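Putative aspartyl-tRNA synthetase (Leishmania major, PDB 6OD8) probably catalyses the ATP-dependent attachment of L-aspartate to tRNA(Asp), releasing AMP and diphosphate, as a class II aminoacyl-tRNA synthetase. Local coordinates at residues 445-456 with 465-476. Sequence-based numbering, arbitrary orientation.
With EDO (1,2-ethanediol), chain E.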
loop_
_atom_site.group_PDB
_atom_site.type_symbol
_atom_site.label_atom_id
_atom_site.label_comp_id
_atom_site.label_asym_id
_atom_site.label_seq_id
_atom_site.Cartn_x
_atom_site.Cartn_y
_atom_site.Cartn_z
ATOM N N PHE A 445 24.508 -4.488 -8.637
ATOM C CA PHE A 445 23.616 -3.333 -8.609
ATOM C C PHE A 445 24.378 -2.089 -9.042
ATOM O O PHE A 445 25.451 -1.814 -8.504
ATOM C CB PHE A 445 23.062 -3.111 -7.200
ATOM C CG PHE A 445 22.009 -2.027 -7.126
ATOM C CD1 PHE A 445 20.667 -2.343 -7.252
ATOM C CD2 PHE A 445 22.363 -0.698 -6.964
ATOM C CE1 PHE A 445 19.687 -1.358 -7.193
ATOM C CE2 PHE A 445 21.385 0.286 -6.914
ATOM C CZ PHE A 445 20.053 -0.042 -7.031
ATOM N N PHE A 446 23.818 -1.314 -9.968
ATOM C CA PHE A 446 24.503 -0.089 -10.372
ATOM C C PHE A 446 23.516 0.820 -11.088
ATOM O O PHE A 446 22.445 0.391 -11.534
ATOM C CB PHE A 446 25.736 -0.377 -11.240
ATOM C CG PHE A 446 25.421 -0.719 -12.680
ATOM C CD1 PHE A 446 25.448 0.262 -13.653
ATOM C CD2 PHE A 446 25.093 -2.022 -13.050
ATOM C CE1 PHE A 446 25.167 -0.040 -14.993
ATOM C CE2 PHE A 446 24.776 -2.323 -14.367
ATOM C CZ PHE A 446 24.826 -1.339 -15.336
ATOM N N ILE A 447 23.858 2.099 -11.159
ATOM C CA ILE A 447 23.034 3.019 -11.929
ATOM C C ILE A 447 23.851 3.540 -13.104
ATOM O O ILE A 447 25.064 3.715 -12.991
ATOM C CB ILE A 447 22.467 4.164 -11.060
ATOM C CG1 ILE A 447 23.493 5.261 -10.841
ATOM C CG2 ILE A 447 22.009 3.622 -9.716
ATOM C CD1 ILE A 447 23.380 6.431 -11.815
ATOM N N SER A 448 23.173 3.746 -14.240
ATOM C CA SER A 448 23.723 4.378 -15.429
ATOM C C SER A 448 23.102 5.758 -15.527
ATOM O O SER A 448 21.876 5.879 -15.579
ATOM C CB SER A 448 23.416 3.575 -16.698
ATOM O OG SER A 448 23.979 4.216 -17.860
ATOM N N ASP A 449 23.956 6.781 -15.592
ATOM C CA ASP A 449 23.586 8.176 -15.409
ATOM C C ASP A 449 23.585 8.931 -16.741
ATOM O O ASP A 449 24.524 8.802 -17.531
ATOM C CB ASP A 449 24.576 8.818 -14.431
ATOM C CG ASP A 449 24.188 10.200 -14.049
ATOM O OD1 ASP A 449 22.967 10.443 -13.942
ATOM O OD2 ASP A 449 25.098 11.044 -13.854
ATOM N N ARG A 450 22.530 9.726 -16.970
ATOM C CA ARG A 450 22.394 10.665 -18.087
ATOM C C ARG A 450 22.042 9.963 -19.392
ATOM O O ARG A 450 22.869 9.889 -20.314
ATOM C CB ARG A 450 23.666 11.496 -18.280
ATOM C CG ARG A 450 23.697 12.809 -17.555
ATOM C CD ARG A 450 24.809 13.702 -18.107
ATOM N NE ARG A 450 24.725 15.054 -17.560
ATOM C CZ ARG A 450 25.095 16.151 -18.213
ATOM N NH1 ARG A 450 25.576 16.058 -19.446
ATOM N NH2 ARG A 450 24.977 17.342 -17.633
ATOM N N PHE A 451 20.803 9.503 -19.505
ATOM C CA PHE A 451 20.401 8.735 -20.676
ATOM C C PHE A 451 20.175 9.640 -21.882
ATOM O O PHE A 451 19.858 10.823 -21.722
ATOM C CB PHE A 451 19.125 7.950 -20.387
ATOM C CG PHE A 451 19.382 6.540 -19.973
ATOM C CD1 PHE A 451 18.950 5.481 -20.751
ATOM C CD2 PHE A 451 20.091 6.281 -18.816
ATOM C CE1 PHE A 451 19.197 4.156 -20.368
ATOM C CE2 PHE A 451 20.346 4.986 -18.431
ATOM C CZ PHE A 451 19.905 3.916 -19.211
ATOM N N PRO A 452 20.313 9.097 -23.093
ATOM C CA PRO A 452 20.040 9.900 -24.289
ATOM C C PRO A 452 18.574 10.322 -24.354
ATOM O O PRO A 452 17.668 9.576 -23.959
ATOM C CB PRO A 452 20.412 8.962 -25.446
ATOM C CG PRO A 452 21.255 7.893 -24.827
ATOM C CD PRO A 452 20.733 7.725 -23.441
ATOM N N SER A 453 18.366 11.538 -24.871
ATOM C CA SER A 453 17.034 12.128 -24.955
ATOM C C SER A 453 16.090 11.268 -25.789
ATOM O O SER A 453 14.899 11.149 -25.476
ATOM C CB SER A 453 17.156 13.543 -25.526
ATOM O OG SER A 453 16.037 13.905 -26.327
ATOM N N SER A 454 16.609 10.639 -26.844
ATOM C CA SER A 454 15.773 9.839 -27.726
ATOM C C SER A 454 15.163 8.628 -27.025
ATOM O O SER A 454 14.152 8.100 -27.503
ATOM C CB SER A 454 16.592 9.391 -28.942
ATOM O OG SER A 454 17.610 8.503 -28.522
ATOM N N ALA A 455 15.731 8.189 -25.901
ATOM C CA ALA A 455 15.234 7.021 -25.178
ATOM C C ALA A 455 14.266 7.353 -24.037
ATOM O O ALA A 455 13.808 6.435 -23.341
ATOM C CB ALA A 455 16.414 6.216 -24.619
ATOM N N ARG A 456 13.948 8.622 -23.813
ATOM C CA ARG A 456 13.216 9.034 -22.626
ATOM C C ARG A 456 11.895 9.698 -22.991
ATOM O O ARG A 456 11.757 10.281 -24.073
ATOM C CB ARG A 456 14.050 10.006 -21.775
ATOM C CG ARG A 456 15.314 9.384 -21.220
ATOM C CD ARG A 456 15.064 7.997 -20.632
ATOM N NE ARG A 456 15.603 7.919 -19.288
ATOM C CZ ARG A 456 15.910 6.796 -18.644
ATOM N NH1 ARG A 456 15.754 5.617 -19.225
ATOM N NH2 ARG A 456 16.386 6.868 -17.412
ATOM N N ASP A 465 23.623 21.525 -20.831
ATOM C CA ASP A 465 24.881 21.572 -21.570
ATOM C C ASP A 465 24.833 20.769 -22.862
ATOM O O ASP A 465 25.644 21.005 -23.758
ATOM C CB ASP A 465 26.027 21.064 -20.687
ATOM C CG ASP A 465 25.704 19.731 -20.012
ATOM O OD1 ASP A 465 24.655 19.630 -19.327
ATOM O OD2 ASP A 465 26.495 18.779 -20.173
ATOM N N ASP A 466 23.893 19.837 -22.996
ATOM C CA ASP A 466 23.946 18.892 -24.107
ATOM C C ASP A 466 22.559 18.261 -24.217
ATOM O O ASP A 466 22.269 17.306 -23.495
ATOM C CB ASP A 466 25.030 17.852 -23.849
ATOM C CG ASP A 466 25.314 16.973 -25.055
ATOM O OD1 ASP A 466 24.469 16.942 -25.969
ATOM O OD2 ASP A 466 26.382 16.300 -25.077
ATOM N N VAL A 467 21.720 18.784 -25.120
ATOM C CA VAL A 467 20.331 18.315 -25.134
ATOM C C VAL A 467 20.202 16.937 -25.765
ATOM O O VAL A 467 19.101 16.379 -25.810
ATOM C CB VAL A 467 19.386 19.304 -25.839
ATOM C CG1 VAL A 467 19.173 20.552 -24.975
ATOM C CG2 VAL A 467 19.913 19.654 -27.234
ATOM N N ARG A 468 21.317 16.373 -26.252
ATOM C CA ARG A 468 21.306 14.972 -26.659
ATOM C C ARG A 468 21.000 14.049 -25.486
ATOM O O ARG A 468 20.588 12.903 -25.703
ATOM C CB ARG A 468 22.653 14.562 -27.278
ATOM C CG ARG A 468 23.011 15.235 -28.601
ATOM C CD ARG A 468 24.418 14.821 -29.072
ATOM N NE ARG A 468 25.420 15.041 -28.027
ATOM C CZ ARG A 468 26.677 14.605 -28.071
ATOM N NH1 ARG A 468 27.112 13.924 -29.124
ATOM N NH2 ARG A 468 27.506 14.856 -27.063
ATOM N N PHE A 469 21.219 14.510 -24.253
ATOM C CA PHE A 469 21.067 13.695 -23.057
ATOM C C PHE A 469 20.073 14.348 -22.101
ATOM O O PHE A 469 19.656 15.499 -22.282
ATOM C CB PHE A 469 22.426 13.456 -22.373
ATOM C CG PHE A 469 23.434 12.747 -23.263
ATOM C CD1 PHE A 469 23.411 11.362 -23.393
ATOM C CD2 PHE A 469 24.394 13.471 -23.976
ATOM C CE1 PHE A 469 24.330 10.700 -24.211
ATOM C CE2 PHE A 469 25.317 12.816 -24.808
ATOM C CZ PHE A 469 25.288 11.425 -24.924
ATOM N N THR A 470 19.707 13.593 -21.063
ATOM C CA THR A 470 18.661 14.001 -20.136
ATOM C C THR A 470 19.144 13.856 -18.705
ATOM O O THR A 470 20.104 13.135 -18.403
ATOM C CB THR A 470 17.382 13.166 -20.319
ATOM O OG1 THR A 470 17.710 11.774 -20.182
ATOM C CG2 THR A 470 16.773 13.423 -21.703
ATOM N N ASN A 471 18.451 14.576 -17.828
ATOM C CA ASN A 471 18.673 14.512 -16.391
ATOM C C ASN A 471 17.945 13.283 -15.855
ATOM O O ASN A 471 16.927 13.383 -15.173
ATOM C CB ASN A 471 18.150 15.779 -15.728
ATOM C CG ASN A 471 18.938 17.003 -16.113
ATOM O OD1 ASN A 471 20.099 16.895 -16.497
ATOM N ND2 ASN A 471 18.316 18.180 -15.996
ATOM N N SER A 472 18.498 12.109 -16.164
ATOM C CA SER A 472 17.789 10.861 -15.884
ATOM C C SER A 472 18.794 9.738 -15.663
ATOM O O SER A 472 19.955 9.847 -16.049
ATOM C CB SER A 472 16.851 10.496 -17.034
ATOM O OG SER A 472 17.592 10.155 -18.187
ATOM N N TYR A 473 18.330 8.645 -15.054
ATOM C CA TYR A 473 19.195 7.488 -14.829
ATOM C C TYR A 473 18.345 6.221 -14.860
ATOM O O TYR A 473 17.123 6.260 -14.681
ATOM C CB TYR A 473 19.951 7.597 -13.484
ATOM C CG TYR A 473 18.987 7.517 -12.326
ATOM C CD1 TYR A 473 18.573 6.279 -11.816
ATOM C CD2 TYR A 473 18.434 8.672 -11.783
ATOM C CE1 TYR A 473 17.632 6.194 -10.787
ATOM C CE2 TYR A 473 17.498 8.606 -10.744
ATOM C CZ TYR A 473 17.102 7.370 -10.254
ATOM O OH TYR A 473 16.173 7.317 -9.240
ATOM N N ASP A 474 19.015 5.086 -15.051
ATOM C CA ASP A 474 18.420 3.770 -14.855
ATOM C C ASP A 474 19.208 3.042 -13.773
ATOM O O ASP A 474 20.427 3.200 -13.673
ATOM C CB ASP A 474 18.467 2.910 -16.130
ATOM C CG ASP A 474 17.266 3.106 -17.045
ATOM O OD1 ASP A 474 16.469 4.046 -16.833
ATOM O OD2 ASP A 474 17.142 2.304 -18.000
ATOM N N MET A 475 18.509 2.226 -12.991
ATOM C CA MET A 475 19.122 1.274 -12.077
ATOM C C MET A 475 18.962 -0.148 -12.584
ATOM O O MET A 475 17.922 -0.521 -13.130
ATOM C CB MET A 475 18.505 1.326 -10.675
ATOM C CG MET A 475 18.598 2.663 -10.015
ATOM S SD MET A 475 17.806 2.620 -8.382
ATOM C CE MET A 475 18.826 3.813 -7.515
ATOM N N PHE A 476 19.980 -0.961 -12.320
ATOM C CA PHE A 476 20.036 -2.332 -12.796
ATOM C C PHE A 476 20.302 -3.270 -11.624
ATOM O O PHE A 476 21.141 -2.985 -10.758
ATOM C CB PHE A 476 21.134 -2.506 -13.867
ATOM C CG PHE A 476 20.920 -1.658 -15.103
ATOM C CD1 PHE A 476 20.255 -2.178 -16.206
ATOM C CD2 PHE A 476 21.376 -0.346 -15.156
ATOM C CE1 PHE A 476 20.032 -1.402 -17.336
ATOM C CE2 PHE A 476 21.157 0.443 -16.287
ATOM C CZ PHE A 476 20.502 -0.089 -17.389
HETATM C C1 EDO E . 28.047 9.379 -13.001
HETATM O O1 EDO E . 27.224 9.663 -11.868
HETATM C C2 EDO E . 29.222 8.497 -12.581
HETATM O O2 EDO E . 30.331 9.297 -12.155
HETATM O O HOH W 1 22.653 17.508 -15.397
HETATM O O HOH W 2 16.559 16.459 -27.292
HETATM O O HOH W 3 19.580 11.479 -27.841
HETATM O O HOH W 4 15.028 2.465 -19.516
#
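Strands 445-449 and 472-476 run antiparallel, Phe446 facing Phe476 and Ser448 facing Asp474 as hydrogen-bonded pairs; past Arg450 the register slips by one residue and the chains meet again at Pro452 and Phe469. There Phe451 O takes two bonds from Thr470, from N and, above the carbonyl plane, from OG1 at 2.8 Å. On one face of the sheet the rings of Phe446 and Phe476 are tilted only 15° from parallel but displaced until they scarcely overlap, Phe476 CD2 standing above the rim of the Phe446 face. On the other, Ile447 CG2 packs against Met475 CG (3.6 Å), and Met475 SD approaches Phe445 CZ at 3.7 Å in an oblique Met-aromatic contact. Bent at chi2 and chi3 (-45° and -129°), Arg456 sets its guanidinium over Phe451 CG, with NH1 above the rim of that ring, and directs NH1 and NH2 to the single oxygen Asp474 OD1, each at 2.9 Å and from the same side of the carboxylate plane; Ser484 also bonds this oxygen. Farther out, the extended Arg450 meets Asp465 end-on, NH1 to OD2 and NH2 to OD1. The two strands are neighbours in the large, mainly antiparallel sheet of the class II synthetase catalytic domain, between strands 400-403 and 480-487.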